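PDB 1PFF: methionine gamma-lyase from Trichomonas vaginalis, which belongs to the Cys/Met metabolism family of pyridoxal-phosphate-dependent enzymes and shares their fold of alpha/beta units built around mixed sheets. Local coordinates for residues D38-D43 and A52-Q57; Q108-K113 and G135-V140; F213-K218 and L228-G233. One frame throughout, in Å; residues are numbered along the deposited sequence.

Contact 1 (D38-D43 and A52-Q57); sequences DHLISD and ALFEHQ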
loop_
_atom_site.group_PDB
_atom_site.type_symbol
_atom_site.label_atom_id
_atom_site.label_comp_id
_atom_site.label_asym_id
_atom_site.label_seq_id
_atom_site.Cartn_x
_atom_site.Cartn_y
_atom_site.Cartn_z
ATOM N N ASP A 38 5.884 35.906 22.496
ATOM C CA ASP A 38 7.077 35.795 21.645
ATOM C C ASP A 38 6.922 36.625 20.366
ATOM O O ASP A 38 5.838 37.129 20.075
ATOM C CB ASP A 38 7.338 34.336 21.249
ATOM C CG ASP A 38 7.942 33.515 22.367
ATOM O OD1 ASP A 38 8.351 34.079 23.412
ATOM O OD2 ASP A 38 8.057 32.278 22.278
ATOM N N HIS A 39 8.013 36.738 19.610
ATOM C CA HIS A 39 8.050 37.500 18.362
ATOM C C HIS A 39 8.677 36.643 17.258
ATOM O O HIS A 39 9.640 35.925 17.492
ATOM C CB HIS A 39 8.825 38.811 18.582
ATOM C CG HIS A 39 9.045 39.631 17.342
ATOM N ND1 HIS A 39 10.305 40.003 16.916
ATOM C CD2 HIS A 39 8.173 40.180 16.460
ATOM C CE1 HIS A 39 10.200 40.728 15.815
ATOM N NE2 HIS A 39 8.917 40.853 15.517
ATOM N N LEU A 40 8.107 36.717 16.059
ATOM C CA LEU A 40 8.621 35.988 14.905
ATOM C C LEU A 40 8.836 36.966 13.759
ATOM O O LEU A 40 7.989 37.819 13.493
ATOM C CB LEU A 40 7.646 34.873 14.467
ATOM C CG LEU A 40 8.060 34.031 13.247
ATOM C CD1 LEU A 40 7.593 32.566 13.383
ATOM C CD2 LEU A 40 7.494 34.635 11.960
ATOM N N ILE A 41 9.981 36.853 13.097
ATOM C CA ILE A 41 10.242 37.643 11.899
ATOM C C ILE A 41 10.170 36.699 10.723
ATOM O O ILE A 41 10.849 35.669 10.714
ATOM C CB ILE A 41 11.631 38.308 11.951
ATOM C CG1 ILE A 41 11.775 39.153 13.221
ATOM C CG2 ILE A 41 11.861 39.159 10.684
ATOM C CD1 ILE A 41 13.198 39.485 13.581
ATOM N N SER A 42 9.354 37.049 9.739
ATOM C CA SER A 42 9.209 36.247 8.532
ATOM C C SER A 42 9.499 37.102 7.310
ATOM O O SER A 42 9.303 38.321 7.328
ATOM C CB SER A 42 7.791 35.681 8.433
ATOM O OG SER A 42 7.599 34.980 7.206
ATOM N N ASP A 43 9.992 36.460 6.255
ATOM C CA ASP A 43 10.088 37.116 4.969
ATOM C C ASP A 43 8.680 37.403 4.438
ATOM O O ASP A 43 7.715 36.726 4.799
ATOM C CB ASP A 43 10.884 36.276 3.970
ATOM C CG ASP A 43 11.120 37.006 2.659
ATOM O OD1 ASP A 43 10.678 36.486 1.613
ATOM O OD2 ASP A 43 11.722 38.105 2.584
ATOM N N ALA A 52 -0.799 32.605 5.928
ATOM C CA ALA A 52 -1.997 32.502 6.762
ATOM C C ALA A 52 -1.679 32.015 8.182
ATOM O O ALA A 52 -2.214 32.548 9.162
ATOM C CB ALA A 52 -3.029 31.603 6.105
ATOM N N LEU A 53 -0.804 31.014 8.297
ATOM C CA LEU A 53 -0.400 30.526 9.615
ATOM C C LEU A 53 0.212 31.660 10.436
ATOM O O LEU A 53 -0.126 31.844 11.612
ATOM C CB LEU A 53 0.591 29.365 9.493
ATOM C CG LEU A 53 1.378 29.002 10.762
ATOM C CD1 LEU A 53 0.466 28.366 11.829
ATOM C CD2 LEU A 53 2.536 28.095 10.444
ATOM N N PHE A 54 1.114 32.412 9.805
ATOM C CA PHE A 54 1.815 33.499 10.489
ATOM C C PHE A 54 0.903 34.696 10.718
ATOM O O PHE A 54 0.835 35.205 11.830
ATOM C CB PHE A 54 3.049 33.945 9.698
ATOM C CG PHE A 54 4.153 32.916 9.635
ATOM C CD1 PHE A 54 4.059 31.708 10.323
ATOM C CD2 PHE A 54 5.292 33.167 8.884
ATOM C CE1 PHE A 54 5.080 30.761 10.260
ATOM C CE2 PHE A 54 6.330 32.227 8.824
ATOM C CZ PHE A 54 6.218 31.023 9.509
ATOM N N GLU A 55 0.204 35.133 9.665
ATOM C CA GLU A 55 -0.571 36.380 9.712
ATOM C C GLU A 55 -1.788 36.281 10.618
ATOM O O GLU A 55 -2.076 37.206 11.365
ATOM C CB GLU A 55 -1.012 36.830 8.314
ATOM C CG GLU A 55 -1.529 38.269 8.262
ATOM C CD GLU A 55 -2.218 38.623 6.951
ATOM O OE1 GLU A 55 -2.190 37.809 6.006
ATOM O OE2 GLU A 55 -2.804 39.727 6.862
ATOM N N HIS A 56 -2.502 35.163 10.547
ATOM C CA HIS A 56 -3.765 35.041 11.268
ATOM C C HIS A 56 -3.633 34.191 12.534
ATOM O O HIS A 56 -4.070 34.616 13.602
ATOM C CB HIS A 56 -4.875 34.494 10.360
ATOM C CG HIS A 56 -5.055 35.259 9.081
ATOM N ND1 HIS A 56 -5.476 36.574 9.046
ATOM C CD2 HIS A 56 -4.886 34.885 7.789
ATOM C CE1 HIS A 56 -5.546 36.979 7.790
ATOM N NE2 HIS A 56 -5.194 35.974 7.007
ATOM N N GLN A 57 -3.026 33.009 12.418
ATOM C CA GLN A 57 -3.037 32.028 13.507
ATOM C C GLN A 57 -2.081 32.330 14.672
ATOM O O GLN A 57 -2.499 32.350 15.838
ATOM C CB GLN A 57 -2.832 30.609 12.965
ATOM C CG GLN A 57 -3.781 30.243 11.813
ATOM C CD GLN A 57 -5.263 30.298 12.201
ATOM O OE1 GLN A 57 -5.610 30.291 13.383
ATOM N NE2 GLN A 57 -6.136 30.332 11.195
#

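Contact 2 (Q108-K113 and G135-V140); sequences QARKQK and GVDIVV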
loop_
_atom_site.group_PDB
_atom_site.type_symbol
_atom_site.label_atom_id
_atom_site.label_comp_id
_atom_site.label_asym_id
_atom_site.label_seq_id
_atom_site.Cartn_x
_atom_site.Cartn_y
_atom_site.Cartn_z
ATOM N N GLN A 108 22.888 38.022 10.672
ATOM C CA GLN A 108 22.001 39.046 11.221
ATOM C C GLN A 108 21.247 38.558 12.453
ATOM O O GLN A 108 21.164 39.267 13.454
ATOM C CB GLN A 108 20.997 39.512 10.178
ATOM C CG GLN A 108 21.590 40.394 9.080
ATOM C CD GLN A 108 20.506 40.892 8.163
ATOM O OE1 GLN A 108 19.681 41.702 8.582
ATOM N NE2 GLN A 108 20.462 40.370 6.932
ATOM N N ALA A 109 20.681 37.358 12.371
ATOM C CA ALA A 109 19.961 36.775 13.497
ATOM C C ALA A 109 20.878 36.570 14.700
ATOM O O ALA A 109 20.421 36.652 15.840
ATOM C CB ALA A 109 19.306 35.457 13.090
ATOM N N ARG A 110 22.166 36.322 14.454
ATOM C CA ARG A 110 23.121 36.130 15.549
ATOM C C ARG A 110 23.499 37.430 16.278
ATOM O O ARG A 110 24.293 37.400 17.223
ATOM C CB ARG A 110 24.385 35.382 15.084
ATOM C CG ARG A 110 24.147 33.955 14.570
ATOM C CD ARG A 110 23.404 33.007 15.509
ATOM N NE ARG A 110 23.029 31.789 14.785
ATOM C CZ ARG A 110 21.825 31.229 14.779
ATOM N NH1 ARG A 110 20.828 31.746 15.485
ATOM N NH2 ARG A 110 21.618 30.133 14.052
ATOM N N LYS A 111 22.937 38.562 15.844
ATOM C CA LYS A 111 23.063 39.821 16.591
ATOM C C LYS A 111 22.279 39.756 17.906
ATOM O O LYS A 111 22.306 40.689 18.707
ATOM C CB LYS A 111 22.612 41.021 15.752
ATOM C CG LYS A 111 23.447 41.281 14.498
ATOM C CD LYS A 111 24.814 41.838 14.819
ATOM C CE LYS A 111 25.743 41.699 13.622
ATOM N NZ LYS A 111 25.330 42.570 12.487
ATOM N N GLN A 112 21.596 38.632 18.119
ATOM C CA GLN A 112 20.976 38.324 19.400
ATOM C C GLN A 112 21.036 36.823 19.639
ATOM O O GLN A 112 20.925 36.028 18.705
ATOM C CB GLN A 112 19.527 38.782 19.400
ATOM C CG GLN A 112 18.971 39.153 20.749
ATOM C CD GLN A 112 17.738 40.019 20.613
ATOM O OE1 GLN A 112 17.840 41.208 20.296
ATOM N NE2 GLN A 112 16.569 39.423 20.815
ATOM N N LYS A 113 21.203 36.443 20.898
ATOM C CA LYS A 113 21.308 35.041 21.255
ATOM C C LYS A 113 19.970 34.333 21.137
ATOM O O LYS A 113 18.908 34.952 21.255
ATOM C CB LYS A 113 21.800 34.901 22.694
ATOM C CG LYS A 113 23.278 35.161 22.893
ATOM C CD LYS A 113 23.623 34.961 24.353
ATOM C CE LYS A 113 25.009 34.363 24.515
ATOM N NZ LYS A 113 25.430 34.403 25.938
ATOM N N GLY A 135 24.645 27.596 8.952
ATOM C CA GLY A 135 24.290 28.028 10.292
ATOM C C GLY A 135 22.807 28.085 10.633
ATOM O O GLY A 135 22.446 28.421 11.756
ATOM N N VAL A 136 21.947 27.758 9.672
ATOM C CA VAL A 136 20.511 27.650 9.915
ATOM C C VAL A 136 20.257 26.591 10.998
ATOM O O VAL A 136 20.975 25.594 11.068
ATOM C CB VAL A 136 19.765 27.305 8.596
ATOM C CG1 VAL A 136 18.324 26.882 8.838
ATOM C CG2 VAL A 136 19.829 28.497 7.650
ATOM N N ASP A 137 19.259 26.815 11.852
ATOM C CA ASP A 137 18.957 25.858 12.923
ATOM C C ASP A 137 18.046 24.728 12.482
ATOM O O ASP A 137 18.272 23.564 12.816
ATOM C CB ASP A 137 18.347 26.576 14.119
ATOM C CG ASP A 137 19.300 27.564 14.725
ATOM O OD1 ASP A 137 20.293 27.121 15.345
ATOM O OD2 ASP A 137 19.163 28.789 14.576
ATOM N N ILE A 138 17.010 25.075 11.726
ATOM C CA ILE A 138 16.017 24.096 11.298
ATOM C C ILE A 138 15.738 24.270 9.809
ATOM O O ILE A 138 15.531 25.395 9.334
ATOM C CB ILE A 138 14.683 24.292 12.093
ATOM C CG1 ILE A 138 14.911 24.175 13.608
ATOM C CG2 ILE A 138 13.623 23.287 11.613
ATOM C CD1 ILE A 138 13.636 24.387 14.451
ATOM N N VAL A 139 15.705 23.155 9.083
ATOM C CA VAL A 139 15.297 23.148 7.684
ATOM C C VAL A 139 13.998 22.350 7.555
ATOM O O VAL A 139 13.877 21.268 8.142
ATOM C CB VAL A 139 16.385 22.527 6.781
ATOM C CG1 VAL A 139 15.859 22.269 5.369
ATOM C CG2 VAL A 139 17.600 23.439 6.709
ATOM N N VAL A 140 13.038 22.901 6.818
ATOM C CA VAL A 140 11.775 22.225 6.524
ATOM C C VAL A 140 11.593 21.970 5.018
ATOM O O VAL A 140 12.094 22.726 4.184
ATOM C CB VAL A 140 10.539 22.976 7.109
ATOM C CG1 VAL A 140 10.627 23.038 8.671
ATOM C CG2 VAL A 140 10.371 24.374 6.492
#

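Contact 3 (F213-K218 and L228-G233); sequences FLHEHK and LPDHPG. With EDO (1,2-ethanediol), chain I; EDO (1,2-ethanediol), chain H; EDO (1,2-ethanediol), chain G.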
loop_
_atom_site.group_PDB
_atom_site.type_symbol
_atom_site.label_atom_id
_atom_site.label_comp_id
_atom_site.label_asym_id
_atom_site.label_seq_id
_atom_site.Cartn_x
_atom_site.Cartn_y
_atom_site.Cartn_z
ATOM N N PHE A 213 15.906 30.491 -23.015
ATOM C CA PHE A 213 15.006 30.552 -24.170
ATOM C C PHE A 213 13.938 31.631 -23.934
ATOM O O PHE A 213 13.656 32.444 -24.826
ATOM C CB PHE A 213 14.351 29.183 -24.452
ATOM C CG PHE A 213 12.972 29.285 -25.048
ATOM C CD1 PHE A 213 12.806 29.584 -26.397
ATOM C CD2 PHE A 213 11.842 29.117 -24.252
ATOM C CE1 PHE A 213 11.526 29.712 -26.955
ATOM C CE2 PHE A 213 10.562 29.241 -24.795
ATOM C CZ PHE A 213 10.406 29.540 -26.156
ATOM N N LEU A 214 13.360 31.640 -22.733
ATOM C CA LEU A 214 12.282 32.574 -22.399
ATOM C C LEU A 214 12.800 34.008 -22.361
ATOM O O LEU A 214 12.116 34.937 -22.815
ATOM C CB LEU A 214 11.640 32.214 -21.061
ATOM C CG LEU A 214 10.845 30.907 -20.937
ATOM C CD1 LEU A 214 10.642 30.568 -19.459
ATOM C CD2 LEU A 214 9.514 31.006 -21.660
ATOM N N HIS A 215 14.010 34.164 -21.831
ATOM C CA HIS A 215 14.716 35.450 -21.745
ATOM C C HIS A 215 14.880 36.087 -23.123
ATOM O O HIS A 215 14.867 37.311 -23.254
ATOM C CB HIS A 215 16.090 35.245 -21.093
ATOM C CG HIS A 215 16.843 36.516 -20.822
ATOM N ND1 HIS A 215 16.478 37.403 -19.832
ATOM C CD2 HIS A 215 17.955 37.037 -21.399
ATOM C CE1 HIS A 215 17.328 38.417 -19.811
ATOM N NE2 HIS A 215 18.230 38.222 -20.756
ATOM N N GLU A 216 15.035 35.253 -24.147
ATOM C CA GLU A 216 15.242 35.745 -25.498
ATOM C C GLU A 216 13.969 35.844 -26.337
ATOM O O GLU A 216 13.981 36.471 -27.399
ATOM C CB GLU A 216 16.307 34.906 -26.205
ATOM C CG GLU A 216 17.698 35.188 -25.668
ATOM C CD GLU A 216 18.781 34.370 -26.339
ATOM O OE1 GLU A 216 18.465 33.579 -27.254
ATOM O OE2 GLU A 216 19.954 34.524 -25.940
ATOM N N HIS A 217 12.874 35.252 -25.861
ATOM C CA HIS A 217 11.612 35.281 -26.608
ATOM C C HIS A 217 10.875 36.623 -26.502
ATOM O O HIS A 217 10.641 37.118 -25.404
ATOM C CB HIS A 217 10.684 34.142 -26.173
ATOM C CG HIS A 217 9.519 33.943 -27.089
ATOM N ND1 HIS A 217 9.418 32.864 -27.942
ATOM C CD2 HIS A 217 8.415 34.697 -27.304
ATOM C CE1 HIS A 217 8.298 32.961 -28.637
ATOM N NE2 HIS A 217 7.677 34.071 -28.277
ATOM N N LYS A 218 10.470 37.177 -27.647
ATOM C CA LYS A 218 9.837 38.501 -27.689
ATOM C C LYS A 218 8.553 38.635 -26.858
ATOM O O LYS A 218 8.305 39.690 -26.271
ATOM C CB LYS A 218 9.579 38.952 -29.135
ATOM C CG LYS A 218 10.762 38.761 -30.100
ATOM C CD LYS A 218 11.937 39.675 -29.771
ATOM C CE LYS A 218 12.745 40.016 -31.020
ATOM N NZ LYS A 218 14.224 39.974 -30.771
ATOM N N LEU A 228 19.834 33.289 -14.127
ATOM C CA LEU A 228 20.066 34.391 -15.073
ATOM C C LEU A 228 20.885 35.495 -14.408
ATOM O O LEU A 228 20.553 35.927 -13.300
ATOM C CB LEU A 228 18.748 34.965 -15.604
ATOM C CG LEU A 228 17.849 34.037 -16.428
ATOM C CD1 LEU A 228 16.559 34.758 -16.765
ATOM C CD2 LEU A 228 18.540 33.518 -17.702
ATOM N N PRO A 229 21.958 35.939 -15.063
ATOM C CA PRO A 229 22.756 37.063 -14.550
ATOM C C PRO A 229 21.937 38.346 -14.330
ATOM O O PRO A 229 22.336 39.156 -13.505
ATOM C CB PRO A 229 23.832 37.246 -15.618
ATOM C CG PRO A 229 23.952 35.865 -16.249
ATOM C CD PRO A 229 22.542 35.354 -16.289
ATOM N N ASP A 230 20.810 38.491 -15.027
ATOM C CA ASP A 230 19.885 39.620 -14.845
ATOM C C ASP A 230 18.993 39.534 -13.603
ATOM O O ASP A 230 18.318 40.517 -13.257
ATOM C CB ASP A 230 18.971 39.756 -16.067
ATOM C CG ASP A 230 19.609 40.544 -17.192
ATOM O OD1 ASP A 230 20.701 41.116 -16.996
ATOM O OD2 ASP A 230 19.071 40.657 -18.311
ATOM N N HIS A 231 18.953 38.362 -12.966
ATOM C CA HIS A 231 18.225 38.174 -11.708
ATOM C C HIS A 231 19.060 38.777 -10.567
ATOM O O HIS A 231 20.228 38.438 -10.414
ATOM C CB HIS A 231 17.981 36.672 -11.481
ATOM C CG HIS A 231 16.963 36.360 -10.431
ATOM N ND1 HIS A 231 15.616 36.268 -10.707
ATOM C CD2 HIS A 231 17.096 36.083 -9.112
ATOM C CE1 HIS A 231 14.962 35.960 -9.600
ATOM N NE2 HIS A 231 15.837 35.839 -8.621
ATOM N N PRO A 232 18.479 39.685 -9.777
ATOM C CA PRO A 232 19.233 40.387 -8.729
ATOM C C PRO A 232 19.936 39.452 -7.762
ATOM O O PRO A 232 21.075 39.747 -7.394
ATOM C CB PRO A 232 18.157 41.194 -7.981
ATOM C CG PRO A 232 17.058 41.323 -8.902
ATOM C CD PRO A 232 17.070 40.112 -9.819
ATOM N N GLY A 233 19.302 38.348 -7.375
ATOM C CA GLY A 233 19.935 37.440 -6.431
ATOM C C GLY A 233 20.917 36.441 -7.049
ATOM O O GLY A 233 21.341 35.501 -6.372
HETATM C C1 EDO I . 12.428 38.469 -23.908
HETATM O O1 EDO I . 12.031 39.640 -24.602
HETATM C C2 EDO I . 12.230 38.701 -22.418
HETATM O O2 EDO I . 12.323 37.496 -21.679
HETATM C C1 EDO H . 14.255 40.669 -26.720
HETATM O O1 EDO H . 14.245 41.390 -25.496
HETATM C C2 EDO H . 15.126 39.432 -26.553
HETATM O O2 EDO H . 15.700 39.096 -27.807
HETATM C C1 EDO G . 14.811 40.320 -21.300
HETATM O O1 EDO G . 14.619 40.581 -22.680
HETATM C C2 EDO G . 13.929 41.266 -20.493
HETATM O O2 EDO G . 14.339 41.256 -19.137
#

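Contact 1 (D38-D43 and A52-Q57)
Phe54 of helix 48-60 lays its ring against strand 39-43, where Leu40 and Ser42, two residues apart and so on the same side of the strand, receive it. Phe54 CB leaves the helix toward the strand with CG anti to the carbonyl carbon (chi1 -68°), which carries the ring off the helix and over the sheet. One ortho carbon, Phe54 CD2, meets Ser42 OG at 3.4 Å, Ser42 CB at 3.6 Å and Leu40 CD2 at 4.1 Å. The next carbon, Phe54 CE2, also lies 3.4 Å from Ser42 OG and 4.1 Å from Leu40 CD2, so toward the tip the CD2-CE2 side of the ring does the touching. The hydroxyl thus sits at the ring edge, in its plane, facing the slightly positive C-H rim. Leu40 comes instead over a face: the two side chains cross at about a right angle, and Leu40 CD2 stands 4.3 Å from the centroid of the Phe54 ring, 19° off the normal, in a CH-pi contact.

Serine is small enough for the ring edge, and its buried hydroxyl is satisfied by donating to the carbonyl of the next residue: Ser42 OG, anti to its own N (chi1 175°), reaches Asp43 O at 3.0 Å, in the carbonyl plane and on a lone pair. Leucine supplies a branched tip for the face, and phenylalanine a flat group long enough to bridge from helix to sheet. Tyr88 adds an edge-to-face ring pair to Phe54, and Phe67 of strand 64-68 touches it too. A largely apolar aromatic anchor of this kind between helix and sheet is typical of the beta-alpha-beta crossover, here strand 39-43, helix 48-60 and parallel strand 64-68.

Contact 2 (Q108-K113 and G135-V140)
At the point where strand 138-142 enters the seven-stranded sheet, an arginine from the type I turn ending helix 102-109 clamps the approach to the strand: Arg110 grips both Gly135 and Asp137. One nitrogen does the work. Arg110 NH2 donates to Asp137 OD2 at 2.8 Å in a fairly straight bond (162° at the hydrogen), a salt bridge, and to Gly135 O at 3.0 Å in a more bent one. Both acceptors lie at the guanidinium edge, close to its plane, yet the carboxylate is turned 60° to that plane and Asp137 OD2 is met from above its own. Arg110 is bent at chi2, and its length lets this exposed side chain span the gap. Asp137 OD2 also accepts from Val117 N, and Arg110 NH1 donates to Ile115 O, so both partners are also tied to strand 116-120 and the residue just before it. Glycine suits position 135 because at its positive phi (97°) a beta carbon would collide with the preceding carbonyl oxygen. The clamp joins the end of helix 102-109 to the start of strand 138-142, which runs parallel to strand 116-120 in the mixed sheet of this alpha/beta fold.

Contact 3 (F213-K218 and L228-G233)
The type I turn Leu228-His231, in the loop between strand 223-224 and helix 234-240, packs against the end of helix 183-216 through His215. Asp230 comes to the edge of the His215 ring: Asp230 OD2 lies near the ring plane, 3.2 Å from His215 CE1 and 3.6 Å from His215 NE2, so it faces chiefly a polarised C-H. The side chains cross at about a right angle, with carboxylate and ring planes 61° apart. Leu228 slides past in the opposite direction and brings CD1 to 4.1 Å from His215 ND1, obliquely. With CG anti to the backbone N (chi1 -174°), the imidazole is swung out from the helix to meet the turn. A carboxylate so near could favour a protonated ring. A flat, polar ring suits this exposed helix end, since it can offer an edge to a carboxylate and still accept a leucine methyl.

Helix 183-216 is the long helix that leads into the five-stranded sheet of the C-terminal part, and the contact packs its end against the loop leaving the edge strand of that sheet. Leucine suits the inner position, since Leu228 is buried and also touches Val223. Aspartate suits the exposed corner, where its charge can meet solvent. The turn is held by His231 N bonding to Leu228 O at 2.9 Å, and His231 NE2 donates to Leu97 O.

A 1,2-ethanediol (chain G), probably from the crystallisation liquor, puts C1 over one face of the ring, 3.5 Å from His215 CE1. Lys218 NZ makes a weak bond of 3.4 Å to O2 of another, chain H.

From the N terminus the three contacts come in series, none nested in another and none crossing. Contact 1 closes first, over the short link from strand 39-43 into helix 48-60. Contact 2 follows with a longer loop that takes in strand 116-120 and helix 125-128 before strand 138-142. Both reach the seven-stranded sheet, with centres 16 Å apart and nearest atoms about 7 Å apart. Contact 3 comes much later, at the end of helix 183-216, and closes the short passage through strand 223-224 on the five-stranded sheet. Its centre is 33 Å from that of contact 1 and 32 Å from that of contact 2, so it ties together a separate part of the fold.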